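Local coordinates for A-type flavoprotein (Giardia intestinalis, PDB 2Q9U), which probably scavenges dioxygen as a flavodiiron oxidoreductase, carrying electrons through bound flavin mononucleotide and an oxo-bridged diiron centre, at residues A[10-13]-A[17-20]; A[43-48]-A[70-75]; A[209-214]-A[247-252]; A[311-316]-A[328-333]; A[332-337]-A[361-366]. All blocks are in the same frame, centred on the assembly; numbering follows the deposited sequence.

Overall arrangement
Contacts 1 and 2 adjoin each other in the beta-lactamase-like part of the chain, their centres 9 Å apart: strands 17-24 and 39-46 are neighbours in one sheet, and Y18 O lies 2.8 Å from F45 N. Contact 3 is a helix pair about 31 Å from contact 1, centre to centre. The side chain of M211 in it is about 12 Å from the diiron group. Contacts 4 and 5, 8 Å apart by their centres, share Y332 and V333 of helix 324-336 in the flavodoxin-like part, their centres some 43 Å from that of contact 1. P316 of contact 4 touches the flavin mononucleotide, whereas the side chain of R334 in contact 5 is about 11 Å from it.

Contact 1. Residues A[10-13]-A[17-20]; sequences DQEM and VYWV
The Y18 ring carries the side chain of E12 over one face, with CG of E12 3.7 Å from the ring centroid in a CH-pi contact displaced toward the rim. CB of E12 lies over the same ring near CE2, while the carboxylate, its plane tilted only 8° from the ring, is stacked over the hydroxyl end. With CG of E12 anti to its backbone N (chi1 -158°) and the chain extended beyond it, the whole side chain is drawn out across the tyrosine. E12 OE2 is bonded to the backbone N of G16 in the intervening turn.

The W19 indole meets two groups obliquely. The Q11 amide runs alongside it, its plane turned 28° from the ring, and OE1 of Q11 comes within 3.3 Å of W19 CE3. R182 bonds to that amide oxygen and also makes a cation-pi contact with the indole, whose NE1 is held by N42. The second neighbour is M13, whose SD packs 3.8 Å from W19 CB and makes an oblique Met-aromatic contact.

Two backbone bonds frame the E12-Y18 pair: W19 N to Q11 O at 2.8 Å and M13 N to V17 O, also 2.8 Å. A water accepts from Q11 N and donates to W19 O, continuing the connection beyond the direct bonds. E12 and Y18 therefore form an antiparallel non-hydrogen-bonded pair, with their side chains on one face. This is a beta hairpin at the edge of the mixed sheet in the metallo-beta-lactamase-like domain, strand 12-14 being outermost within the chain.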
# COMPACT_ATOMS: atom_id res chain seq x y z
N ASP A 10 32.81 15.95 1.84
CA ASP A 10 32.67 17.02 2.84
C ASP A 10 31.84 18.14 2.25
O ASP A 10 32.00 18.49 1.08
CB ASP A 10 34.03 17.57 3.27
CG ASP A 10 34.91 16.50 3.86
OD1 ASP A 10 34.39 15.63 4.60
OD2 ASP A 10 36.12 16.51 3.55
N GLN A 11 30.94 18.68 3.06
CA GLN A 11 29.92 19.56 2.55
C GLN A 11 29.90 20.82 3.40
O GLN A 11 29.08 20.97 4.31
CB GLN A 11 28.56 18.81 2.49
CG GLN A 11 28.60 17.66 1.46
CD GLN A 11 27.34 16.80 1.44
OE1 GLN A 11 26.23 17.31 1.45
NE2 GLN A 11 27.53 15.49 1.40
N GLU A 12 30.82 21.74 3.08
CA GLU A 12 30.92 23.02 3.78
C GLU A 12 29.79 23.94 3.30
O GLU A 12 29.79 24.39 2.15
CB GLU A 12 32.31 23.65 3.58
CG GLU A 12 32.70 24.68 4.65
CD GLU A 12 34.09 25.28 4.44
OE1 GLU A 12 34.75 24.91 3.45
OE2 GLU A 12 34.52 26.13 5.26
N MET A 13 28.83 24.23 4.17
CA MET A 13 27.66 25.00 3.78
C MET A 13 27.91 26.49 3.81
O MET A 13 27.51 27.23 2.90
CB MET A 13 26.49 24.61 4.62
CG MET A 13 25.81 23.37 3.97
SD MET A 13 24.47 22.85 4.95
CE MET A 13 23.22 24.11 4.74
N VAL A 17 31.43 25.66 8.55
CA VAL A 17 30.24 24.91 9.04
C VAL A 17 29.87 23.86 8.00
O VAL A 17 29.59 24.19 6.85
CB VAL A 17 29.02 25.83 9.41
CG1 VAL A 17 27.85 25.01 10.00
CG2 VAL A 17 29.43 26.97 10.41
N TYR A 18 29.94 22.59 8.41
CA TYR A 18 29.80 21.46 7.50
C TYR A 18 28.56 20.66 7.82
O TYR A 18 28.27 20.41 8.99
CB TYR A 18 31.02 20.55 7.60
CG TYR A 18 32.33 21.19 7.17
CD1 TYR A 18 32.98 22.12 7.98
CD2 TYR A 18 32.92 20.84 5.97
CE1 TYR A 18 34.20 22.71 7.58
CE2 TYR A 18 34.15 21.43 5.55
CZ TYR A 18 34.77 22.35 6.37
OH TYR A 18 35.97 22.94 6.00
N TRP A 19 27.86 20.24 6.77
CA TRP A 19 26.75 19.29 6.93
C TRP A 19 27.32 17.90 7.13
O TRP A 19 28.07 17.39 6.29
CB TRP A 19 25.83 19.34 5.72
CG TRP A 19 24.66 18.45 5.76
CD1 TRP A 19 23.43 18.72 6.31
CD2 TRP A 19 24.57 17.12 5.22
NE1 TRP A 19 22.59 17.65 6.13
CE2 TRP A 19 23.26 16.65 5.47
CE3 TRP A 19 25.48 16.30 4.53
CZ2 TRP A 19 22.82 15.39 5.05
CZ3 TRP A 19 25.05 15.02 4.12
CH2 TRP A 19 23.73 14.59 4.38
N VAL A 20 26.96 17.30 8.26
CA VAL A 20 27.40 15.93 8.56
C VAL A 20 26.17 15.04 8.92
O VAL A 20 26.29 14.08 9.66
CB VAL A 20 28.47 15.91 9.67
CG1 VAL A 20 29.80 16.57 9.18
CG2 VAL A 20 27.93 16.52 10.98
O HOH W 1 30.80 17.60 5.69

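Contact 2. Residues A[43-48]-A[70-75]; sequences SYFIDD and AACCPL
F45, C72 and C73 make up the contact between segments 43-48 and 70-75, and F45 contributes the greatest buried surface. Its side chain leaves strand 39-46 toward the end of helix 62-72, with CG anti to the backbone N (chi1 169°), and presents the ring to two consecutive cysteines. C72 comes over one face. Its CB is 3.5 Å from F45 CD2 and 3.9 Å from the ring centroid, a CH-pi approach offset toward the rim on the CD2-CE2 side.

The sulfur of C72 stands farther off and oblique, 4.8 Å from the centroid of the F45 ring. C73, just beyond C72, reaches a different part of the phenyl group: its CB packs 3.6 Å from F45 CZ, close also to CE1, and its sulfur makes a second, more distant oblique contact. The two methylenes thus do the close touching while both thiols are displaced from the ring normal.

Around this group, F45 also packs against V20 and I78, while Y18 touches both F45 and C72. Backbone bonding between F45 and Y18 ties the phenylalanine's strand to strand 17-24, and the F45 ring on that sheet of the beta-lactamase-like domain meets the end of helix 62-72 and the residue after it. The chemistry across these segments is apolar and sulfur-aromatic, with a buried phenyl ring that fits by shape and dispersion against the cysteine methylenes.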
# COMPACT_ATOMS: atom_id res chain seq x y z
N SER A 43 22.80 17.28 10.87
CA SER A 43 23.71 17.52 11.98
C SER A 43 24.80 18.39 11.38
O SER A 43 25.04 18.29 10.20
CB SER A 43 24.33 16.20 12.45
OG SER A 43 25.36 16.44 13.41
N TYR A 44 25.48 19.20 12.19
CA TYR A 44 26.45 20.16 11.64
C TYR A 44 27.76 20.09 12.42
O TYR A 44 27.73 19.91 13.61
CB TYR A 44 25.90 21.59 11.67
CG TYR A 44 24.64 21.69 10.83
CD1 TYR A 44 24.73 21.83 9.44
CD2 TYR A 44 23.38 21.53 11.41
CE1 TYR A 44 23.55 21.87 8.65
CE2 TYR A 44 22.22 21.57 10.64
CZ TYR A 44 22.32 21.73 9.26
OH TYR A 44 21.15 21.79 8.50
N PHE A 45 28.88 20.23 11.70
CA PHE A 45 30.17 20.32 12.33
C PHE A 45 30.75 21.72 12.17
O PHE A 45 30.83 22.22 11.05
CB PHE A 45 31.13 19.27 11.76
CG PHE A 45 32.56 19.50 12.19
CD1 PHE A 45 32.98 19.12 13.47
CD2 PHE A 45 33.45 20.18 11.35
CE1 PHE A 45 34.30 19.39 13.90
CE2 PHE A 45 34.76 20.44 11.77
CZ PHE A 45 35.19 20.03 13.02
N ILE A 46 31.14 22.33 13.29
CA ILE A 46 31.74 23.66 13.31
C ILE A 46 33.24 23.53 13.53
O ILE A 46 33.70 23.06 14.59
CB ILE A 46 31.12 24.59 14.37
CG1 ILE A 46 29.60 24.63 14.21
CG2 ILE A 46 31.74 26.03 14.26
CD1 ILE A 46 28.86 25.21 15.41
N ASP A 47 34.01 23.97 12.54
CA ASP A 47 35.47 23.90 12.60
C ASP A 47 35.95 25.12 13.39
O ASP A 47 36.12 26.20 12.82
CB ASP A 47 36.03 23.94 11.16
CG ASP A 47 37.56 23.94 11.12
OD1 ASP A 47 38.20 23.78 12.19
OD2 ASP A 47 38.11 24.10 10.01
N ASP A 48 36.16 24.95 14.69
CA ASP A 48 36.67 26.05 15.50
C ASP A 48 37.72 25.51 16.49
O ASP A 48 38.08 24.33 16.44
CB ASP A 48 35.52 26.79 16.22
CG ASP A 48 35.78 28.29 16.37
OD1 ASP A 48 36.97 28.71 16.49
OD2 ASP A 48 34.79 29.05 16.37
N ALA A 70 34.05 12.27 11.27
CA ALA A 70 35.47 11.87 11.26
C ALA A 70 36.20 12.41 10.04
O ALA A 70 37.42 12.63 10.08
CB ALA A 70 35.60 10.33 11.33
N ALA A 71 35.48 12.62 8.94
CA ALA A 71 36.11 13.15 7.74
C ALA A 71 36.53 14.60 7.97
O ALA A 71 37.50 15.06 7.38
CB ALA A 71 35.20 13.03 6.54
N CYS A 72 35.79 15.29 8.84
CA CYS A 72 36.09 16.66 9.24
C CYS A 72 37.08 16.78 10.40
O CYS A 72 37.90 17.70 10.42
CB CYS A 72 34.82 17.38 9.66
SG CYS A 72 33.64 17.67 8.32
N CYS A 73 36.95 15.89 11.38
CA CYS A 73 37.73 15.98 12.61
C CYS A 73 37.74 14.62 13.29
O CYS A 73 36.68 14.00 13.41
CB CYS A 73 37.06 17.00 13.53
SG CYS A 73 37.93 17.35 15.05
N PRO A 74 38.92 14.15 13.80
CA PRO A 74 38.90 12.89 14.55
C PRO A 74 37.91 12.97 15.70
O PRO A 74 37.77 14.02 16.31
CB PRO A 74 40.33 12.81 15.11
CG PRO A 74 41.16 13.54 14.08
CD PRO A 74 40.27 14.74 13.73
N LEU A 75 37.20 11.87 15.98
CA LEU A 75 36.16 11.88 17.00
C LEU A 75 36.68 12.27 18.37
O LEU A 75 35.97 12.94 19.11
CB LEU A 75 35.42 10.55 17.08
CG LEU A 75 34.70 10.13 15.80
CD1 LEU A 75 34.06 8.80 16.06
CD2 LEU A 75 33.64 11.18 15.31

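Contact 3. Residues A[209-214]-A[247-252]; sequences AQMRKA and DRWSKG
The C-terminal turn of helix 236-250 packs against helix 208-219, and R212 of the latter reaches the former's terminal carbonyl. R212 NH1 donates to S250 O over 2.8 Å with an N-H...O angle of 157°. The oxygen lies at the edge of the guanidinium, 4° from its plane, and the nitrogen approaches nearly in line with the carbonyl bond. A bend at chi3 (-59°) turns the arginine end toward it, while the methylene CG of R212 rests 3.5 Å from S250 CB.

Beside this polar link lies an apolar one. M211 crosses the W249 side chain at about a right angle, its CB 3.5 Å from W249 CZ3, and its folded chain brings CE to the indole edge, in the ring plane. M211 CG also meets S250 CB at 3.8 Å, and thus touches both the tryptophan and the serine.

Helix 236-250 closes in a Schellman motif, with G252 in positive phi and its N bonded to W249 O. S250 OG turns back to D247 O at 2.8 Å, which satisfies the hydroxyl within its own helix, while CB faces the R212 and M211 methylenes. At the solvent-facing side, K251 NZ forms a salt bridge with the D247 carboxylate, whose two oxygens each offer the syn lone pair. L204 of helix 189-204 contacts both M211 and W249, while H254 meets the indole edge-to-face.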
# COMPACT_ATOMS: atom_id res chain seq x y z
N ALA A 209 1.16 29.52 19.76
CA ALA A 209 1.54 30.44 20.83
C ALA A 209 3.05 30.33 21.09
O ALA A 209 3.76 31.34 21.22
CB ALA A 209 0.75 30.15 22.10
N GLN A 210 3.54 29.09 21.09
CA GLN A 210 4.96 28.83 21.29
C GLN A 210 5.78 29.37 20.12
O GLN A 210 6.86 29.91 20.31
CB GLN A 210 5.23 27.35 21.55
CG GLN A 210 4.65 26.82 22.90
CD GLN A 210 3.16 26.46 22.87
OE1 GLN A 210 2.45 26.65 21.86
NE2 GLN A 210 2.67 25.91 23.99
N MET A 211 5.23 29.29 18.90
CA MET A 211 5.88 29.92 17.73
C MET A 211 5.97 31.44 17.81
O MET A 211 6.99 32.03 17.41
CB MET A 211 5.22 29.48 16.42
CG MET A 211 5.87 30.10 15.15
SD MET A 211 7.59 29.57 14.90
CE MET A 211 7.31 27.84 14.48
N ARG A 212 4.91 32.07 18.34
CA ARG A 212 4.89 33.53 18.55
C ARG A 212 6.06 33.92 19.46
O ARG A 212 6.80 34.86 19.14
CB ARG A 212 3.55 34.00 19.13
CG ARG A 212 2.41 34.08 18.09
CD ARG A 212 1.22 34.93 18.60
NE ARG A 212 0.64 34.40 19.84
CZ ARG A 212 -0.27 33.42 19.91
NH1 ARG A 212 -0.72 32.82 18.82
NH2 ARG A 212 -0.72 33.05 21.10
N LYS A 213 6.26 33.15 20.53
CA LYS A 213 7.34 33.39 21.52
C LYS A 213 8.70 33.26 20.86
O LYS A 213 9.60 34.09 21.05
CB LYS A 213 7.22 32.42 22.72
CG LYS A 213 8.41 31.41 22.98
CD LYS A 213 8.35 29.99 22.23
CE LYS A 213 8.73 28.81 23.10
NZ LYS A 213 7.71 28.28 24.16
N ALA A 214 8.84 32.20 20.07
CA ALA A 214 10.11 31.86 19.47
C ALA A 214 10.47 32.93 18.45
O ALA A 214 11.60 33.38 18.42
CB ALA A 214 10.03 30.46 18.82
N ASP A 247 5.28 33.36 10.71
CA ASP A 247 4.71 34.57 11.35
C ASP A 247 3.19 34.68 11.14
O ASP A 247 2.45 34.90 12.10
CB ASP A 247 5.41 35.83 10.85
CG ASP A 247 4.95 37.07 11.61
OD1 ASP A 247 5.12 37.07 12.85
OD2 ASP A 247 4.39 38.00 10.98
N ARG A 248 2.75 34.52 9.89
CA ARG A 248 1.32 34.54 9.59
C ARG A 248 0.63 33.42 10.34
O ARG A 248 -0.36 33.66 11.04
CB ARG A 248 1.05 34.43 8.08
CG ARG A 248 1.28 35.73 7.30
CD ARG A 248 0.86 35.58 5.83
NE ARG A 248 1.51 34.42 5.19
CZ ARG A 248 2.64 34.47 4.49
NH1 ARG A 248 3.27 35.64 4.32
NH2 ARG A 248 3.16 33.36 3.97
N TRP A 249 1.16 32.20 10.25
CA TRP A 249 0.52 31.08 10.93
C TRP A 249 0.43 31.28 12.44
O TRP A 249 -0.63 31.02 13.03
CB TRP A 249 1.22 29.74 10.60
CG TRP A 249 0.81 28.67 11.56
CD1 TRP A 249 -0.43 28.09 11.68
CD2 TRP A 249 1.63 28.09 12.59
NE1 TRP A 249 -0.43 27.18 12.71
CE2 TRP A 249 0.82 27.16 13.29
CE3 TRP A 249 2.97 28.27 12.99
CZ2 TRP A 249 1.31 26.40 14.37
CZ3 TRP A 249 3.46 27.52 14.08
CH2 TRP A 249 2.62 26.59 14.76
N SER A 250 1.50 31.76 13.07
CA SER A 250 1.50 31.98 14.53
C SER A 250 0.41 32.99 14.94
O SER A 250 -0.06 32.97 16.09
CB SER A 250 2.85 32.47 15.05
OG SER A 250 3.18 33.75 14.51
N LYS A 251 0.01 33.84 14.00
CA LYS A 251 -1.02 34.86 14.23
C LYS A 251 -2.40 34.46 13.65
O LYS A 251 -3.38 35.22 13.72
CB LYS A 251 -0.53 36.18 13.64
CG LYS A 251 0.68 36.76 14.38
CD LYS A 251 1.28 37.90 13.59
CE LYS A 251 2.36 38.58 14.40
NZ LYS A 251 3.21 39.39 13.50
N GLY A 252 -2.49 33.25 13.08
CA GLY A 252 -3.75 32.79 12.50
C GLY A 252 -4.12 33.51 11.22
O GLY A 252 -5.30 33.55 10.83

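Contact 4. Residues A[311-316]-A[328-333]; sequences VAFASP and AALNYV. With FMN (flavin mononucleotide), chain F.
F313 projects from strand 310-314 as a broad bump toward helix 324-336, where A329, L330 and V333 receive its ring. L330 supplies the main opposing bump: its CD2 lies over one face, 3.9 Å from the F313 ring centroid and 17° off the normal, in a CH-pi contact. That methyl is offset toward CD2 and CE2 of the phenyl ring, with F313 CD2 its closest atom at 3.7 Å. The two side chains slide past each other in opposite directions.

The far end of the ring fits into the shallow groove between A329 and V333 on the helix. A329 CB lies at the edge, 4.3 Å from F313 CE2, and V333 CG2 occupies another edge position, 4.4 Å from F313 CZ. V311 CG2 adds a contact in the ring plane from the phenylalanine's own strand. F313 CG lies anti to its carbonyl carbon (chi1 -80°), a setting that carries the ring toward the helix.

Past the end of the strand, P316 joins the wall of the flavin mononucleotide pocket. Its CB is 3.3 Å from O5' of the flavin mononucleotide, and its CG lies near phosphate oxygen O2P. S315 OG donates to P316 O at 2.7 Å within this loop.

Strand 311-314 and helix 328-333 run at 145° with axes 10.8 Å apart, the first two elements of a beta-alpha-beta unit completed by strand 344-350. I360 of helix 356-367 also packs on F313, L364 on L330, and V301 of helix 298-306 on V333.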
# COMPACT_ATOMS: atom_id res chain seq x y z
N VAL A 311 -14.09 24.21 6.00
CA VAL A 311 -14.00 22.76 5.75
C VAL A 311 -15.38 22.09 5.78
O VAL A 311 -16.34 22.61 6.36
CB VAL A 311 -13.06 22.03 6.77
CG1 VAL A 311 -11.63 22.54 6.65
CG2 VAL A 311 -13.57 22.14 8.26
N ALA A 312 -15.45 20.92 5.15
CA ALA A 312 -16.58 20.01 5.36
C ALA A 312 -16.08 18.59 5.62
O ALA A 312 -15.07 18.16 5.03
CB ALA A 312 -17.54 20.05 4.14
N PHE A 313 -16.77 17.88 6.52
CA PHE A 313 -16.50 16.48 6.77
C PHE A 313 -17.76 15.66 6.52
O PHE A 313 -18.88 16.04 6.92
CB PHE A 313 -16.03 16.26 8.20
CG PHE A 313 -14.56 16.59 8.41
CD1 PHE A 313 -14.13 17.93 8.42
CD2 PHE A 313 -13.63 15.58 8.59
CE1 PHE A 313 -12.77 18.25 8.61
CE2 PHE A 313 -12.26 15.90 8.82
CZ PHE A 313 -11.84 17.24 8.81
N ALA A 314 -17.57 14.50 5.89
CA ALA A 314 -18.71 13.72 5.46
C ALA A 314 -18.44 12.24 5.59
O ALA A 314 -17.31 11.80 5.42
CB ALA A 314 -19.08 14.07 4.04
N SER A 315 -19.49 11.49 5.87
CA SER A 315 -19.43 10.03 5.94
C SER A 315 -20.84 9.46 5.86
O SER A 315 -21.76 10.05 6.44
CB SER A 315 -18.80 9.60 7.28
OG SER A 315 -18.89 8.20 7.48
N PRO A 316 -21.01 8.30 5.19
CA PRO A 316 -22.25 7.55 5.46
C PRO A 316 -22.26 6.99 6.87
O PRO A 316 -21.21 6.91 7.54
CB PRO A 316 -22.21 6.41 4.41
CG PRO A 316 -20.77 6.23 4.10
CD PRO A 316 -20.19 7.65 4.16
N ALA A 328 -10.67 8.86 12.47
CA ALA A 328 -9.22 9.06 12.59
C ALA A 328 -8.85 10.48 12.15
O ALA A 328 -8.10 11.19 12.84
CB ALA A 328 -8.45 8.01 11.79
N ALA A 329 -9.43 10.91 11.02
CA ALA A 329 -9.10 12.24 10.45
C ALA A 329 -9.52 13.33 11.44
O ALA A 329 -8.77 14.27 11.68
CB ALA A 329 -9.76 12.45 9.10
N LEU A 330 -10.70 13.16 12.05
CA LEU A 330 -11.14 14.11 13.06
C LEU A 330 -10.30 14.13 14.33
O LEU A 330 -9.98 15.21 14.82
CB LEU A 330 -12.63 13.92 13.38
CG LEU A 330 -13.61 14.41 12.30
CD1 LEU A 330 -14.98 13.80 12.58
CD2 LEU A 330 -13.74 15.94 12.30
N ASN A 331 -9.94 12.95 14.85
CA ASN A 331 -8.98 12.85 15.97
C ASN A 331 -7.71 13.66 15.68
O ASN A 331 -7.24 14.46 16.51
CB ASN A 331 -8.63 11.37 16.24
CG ASN A 331 -7.37 11.19 17.14
OD1 ASN A 331 -6.26 11.51 16.73
ND2 ASN A 331 -7.56 10.65 18.33
N TYR A 332 -7.16 13.45 14.48
CA TYR A 332 -5.89 14.04 14.12
C TYR A 332 -6.02 15.56 14.05
O TYR A 332 -5.21 16.30 14.64
CB TYR A 332 -5.41 13.50 12.76
CG TYR A 332 -3.95 13.76 12.50
CD1 TYR A 332 -2.98 13.43 13.46
CD2 TYR A 332 -3.53 14.33 11.32
CE1 TYR A 332 -1.61 13.66 13.19
CE2 TYR A 332 -2.18 14.53 11.04
CZ TYR A 332 -1.22 14.19 11.98
OH TYR A 332 0.14 14.41 11.71
N VAL A 333 -7.06 16.02 13.35
CA VAL A 333 -7.32 17.44 13.17
C VAL A 333 -7.63 18.15 14.50
O VAL A 333 -7.16 19.30 14.74
CB VAL A 333 -8.43 17.66 12.09
CG1 VAL A 333 -9.03 19.04 12.19
CG2 VAL A 333 -7.86 17.42 10.69
N1 FMN F . -27.19 2.84 7.57
C2 FMN F . -27.66 3.25 8.78
O2 FMN F . -28.55 4.11 8.84
N3 FMN F . -27.16 2.69 9.94
C4 FMN F . -26.15 1.73 9.90
O4 FMN F . -25.66 1.37 10.96
C4A FMN F . -25.66 1.31 8.65
N5 FMN F . -24.68 0.33 8.53
C5A FMN F . -24.24 -0.05 7.27
C6 FMN F . -23.25 -1.03 7.14
C7 FMN F . -22.79 -1.43 5.87
C7M FMN F . -21.88 -2.62 5.78
C8 FMN F . -23.33 -0.85 4.72
C8M FMN F . -22.79 -1.16 3.34
C9 FMN F . -24.31 0.13 4.85
C9A FMN F . -24.78 0.53 6.11
N10 FMN F . -25.76 1.52 6.23
C10 FMN F . -26.21 1.88 7.49
C1' FMN F . -26.37 2.18 5.04
C2' FMN F . -25.45 3.22 4.41
O2' FMN F . -25.26 4.36 5.26
C3' FMN F . -26.06 3.55 3.05
O3' FMN F . -25.79 2.45 2.20
C4' FMN F . -25.53 4.80 2.39
O4' FMN F . -26.35 5.13 1.27
C5' FMN F . -24.10 4.62 1.90
O5' FMN F . -23.58 5.88 1.50
P FMN F . -22.47 5.92 0.36
O1P FMN F . -21.85 7.31 0.44
O2P FMN F . -21.47 4.84 0.68
O3P FMN F . -23.06 5.67 -1.01

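Contact 5. Residues A[332-337]-A[361-366]; sequences YVRGLT and VAELRD
OE2 of E363 accepts the salt-bridge hydrogen bond from R334 NH1 at 2.7 Å, with an N-H...O angle of 166°. The glutamate oxygen sits at the guanidinium edge, practically in that group's plane, whereas NH1 approaches from 40° above the carboxylate plane. The guanidinium and carboxylate planes stand 77° apart, and NH1 alone makes the bridge. The bend at chi3 lays CD of R334 3.2 Å from the same oxygen.

The chain of E363 folds at chi2, bringing its carboxylate across to helix 324-336. R334 NH2 has a further, weak hydrogen bond to T321 OG1 of the third subunit, which places this pair near a subunit interface. Elsewhere on helix 356-367, R365 grips D366 side-on, NE to OD1 and NH2 to OD2, each at 3.0 Å, while its NH1 pairs with E375.

L330, one turn before R334, packs against E363. The arrangement is a surface salt bridge between two neighbouring helices, 324-336 and 356-367, that pack against the parallel sheet of the flavodoxin-like fold.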
# COMPACT_ATOMS: atom_id res chain seq x y z
N TYR A 332 -7.16 13.45 14.48
CA TYR A 332 -5.89 14.04 14.12
C TYR A 332 -6.02 15.56 14.05
O TYR A 332 -5.21 16.30 14.64
CB TYR A 332 -5.41 13.50 12.76
CG TYR A 332 -3.95 13.76 12.50
CD1 TYR A 332 -2.98 13.43 13.46
CD2 TYR A 332 -3.53 14.33 11.32
CE1 TYR A 332 -1.61 13.66 13.19
CE2 TYR A 332 -2.18 14.53 11.04
CZ TYR A 332 -1.22 14.19 11.98
OH TYR A 332 0.14 14.41 11.71
N VAL A 333 -7.06 16.02 13.35
CA VAL A 333 -7.32 17.44 13.17
C VAL A 333 -7.63 18.15 14.50
O VAL A 333 -7.16 19.30 14.74
CB VAL A 333 -8.43 17.66 12.09
CG1 VAL A 333 -9.03 19.04 12.19
CG2 VAL A 333 -7.86 17.42 10.69
N ARG A 334 -8.39 17.48 15.37
CA ARG A 334 -8.70 17.97 16.72
C ARG A 334 -7.41 18.18 17.51
O ARG A 334 -7.21 19.26 18.07
CB ARG A 334 -9.63 16.99 17.47
CG ARG A 334 -9.93 17.36 18.95
CD ARG A 334 -10.84 16.31 19.64
NE ARG A 334 -10.09 15.11 20.07
CZ ARG A 334 -10.28 13.86 19.64
NH1 ARG A 334 -11.22 13.58 18.74
NH2 ARG A 334 -9.53 12.88 20.14
N GLY A 335 -6.54 17.17 17.53
CA GLY A 335 -5.27 17.21 18.29
C GLY A 335 -4.39 18.36 17.82
O GLY A 335 -3.70 19.01 18.62
N LEU A 336 -4.41 18.61 16.52
CA LEU A 336 -3.58 19.67 15.93
C LEU A 336 -4.23 21.05 15.92
O LEU A 336 -3.57 22.01 15.56
CB LEU A 336 -3.11 19.24 14.51
CG LEU A 336 -2.06 18.11 14.48
CD1 LEU A 336 -2.01 17.45 13.08
CD2 LEU A 336 -0.67 18.56 14.93
N THR A 337 -5.50 21.15 16.30
CA THR A 337 -6.27 22.42 16.42
C THR A 337 -6.45 23.20 15.10
O THR A 337 -6.86 24.37 15.11
CB THR A 337 -5.67 23.42 17.53
OG1 THR A 337 -4.48 24.06 17.02
CG2 THR A 337 -5.34 22.68 18.82
N VAL A 361 -20.90 16.36 13.46
CA VAL A 361 -21.23 17.69 13.98
C VAL A 361 -20.75 17.86 15.43
O VAL A 361 -20.12 18.87 15.77
CB VAL A 361 -22.77 18.00 13.87
CG1 VAL A 361 -23.22 19.14 14.85
CG2 VAL A 361 -23.19 18.33 12.38
N ALA A 362 -21.03 16.88 16.28
CA ALA A 362 -20.63 16.96 17.69
C ALA A 362 -19.11 17.03 17.81
O ALA A 362 -18.56 17.83 18.60
CB ALA A 362 -21.18 15.77 18.48
N GLU A 363 -18.41 16.22 16.99
CA GLU A 363 -16.97 16.21 17.04
C GLU A 363 -16.40 17.54 16.52
O GLU A 363 -15.48 18.09 17.12
CB GLU A 363 -16.40 14.98 16.30
CG GLU A 363 -14.88 14.96 16.18
CD GLU A 363 -14.12 14.89 17.50
OE1 GLU A 363 -14.67 14.45 18.53
OE2 GLU A 363 -12.92 15.26 17.48
N LEU A 364 -16.95 18.05 15.43
CA LEU A 364 -16.50 19.36 14.89
C LEU A 364 -16.71 20.51 15.90
O LEU A 364 -15.85 21.37 16.08
CB LEU A 364 -17.24 19.70 13.60
CG LEU A 364 -16.87 18.87 12.38
CD1 LEU A 364 -17.90 19.22 11.30
CD2 LEU A 364 -15.48 19.25 11.89
N ARG A 365 -17.87 20.49 16.54
CA ARG A 365 -18.29 21.57 17.43
C ARG A 365 -17.60 21.48 18.79
O ARG A 365 -17.00 22.46 19.24
CB ARG A 365 -19.81 21.55 17.57
CG ARG A 365 -20.42 22.68 18.42
CD ARG A 365 -21.89 22.39 18.70
NE ARG A 365 -22.01 21.18 19.50
CZ ARG A 365 -22.97 20.25 19.39
NH1 ARG A 365 -23.94 20.34 18.49
NH2 ARG A 365 -22.91 19.20 20.18
N ASP A 366 -17.69 20.32 19.46
CA ASP A 366 -17.19 20.16 20.83
C ASP A 366 -15.73 19.69 20.92
O ASP A 366 -15.01 20.06 21.86
CB ASP A 366 -18.09 19.20 21.64
CG ASP A 366 -19.55 19.67 21.67
OD1 ASP A 366 -19.81 20.88 21.47
OD2 ASP A 366 -20.42 18.81 21.89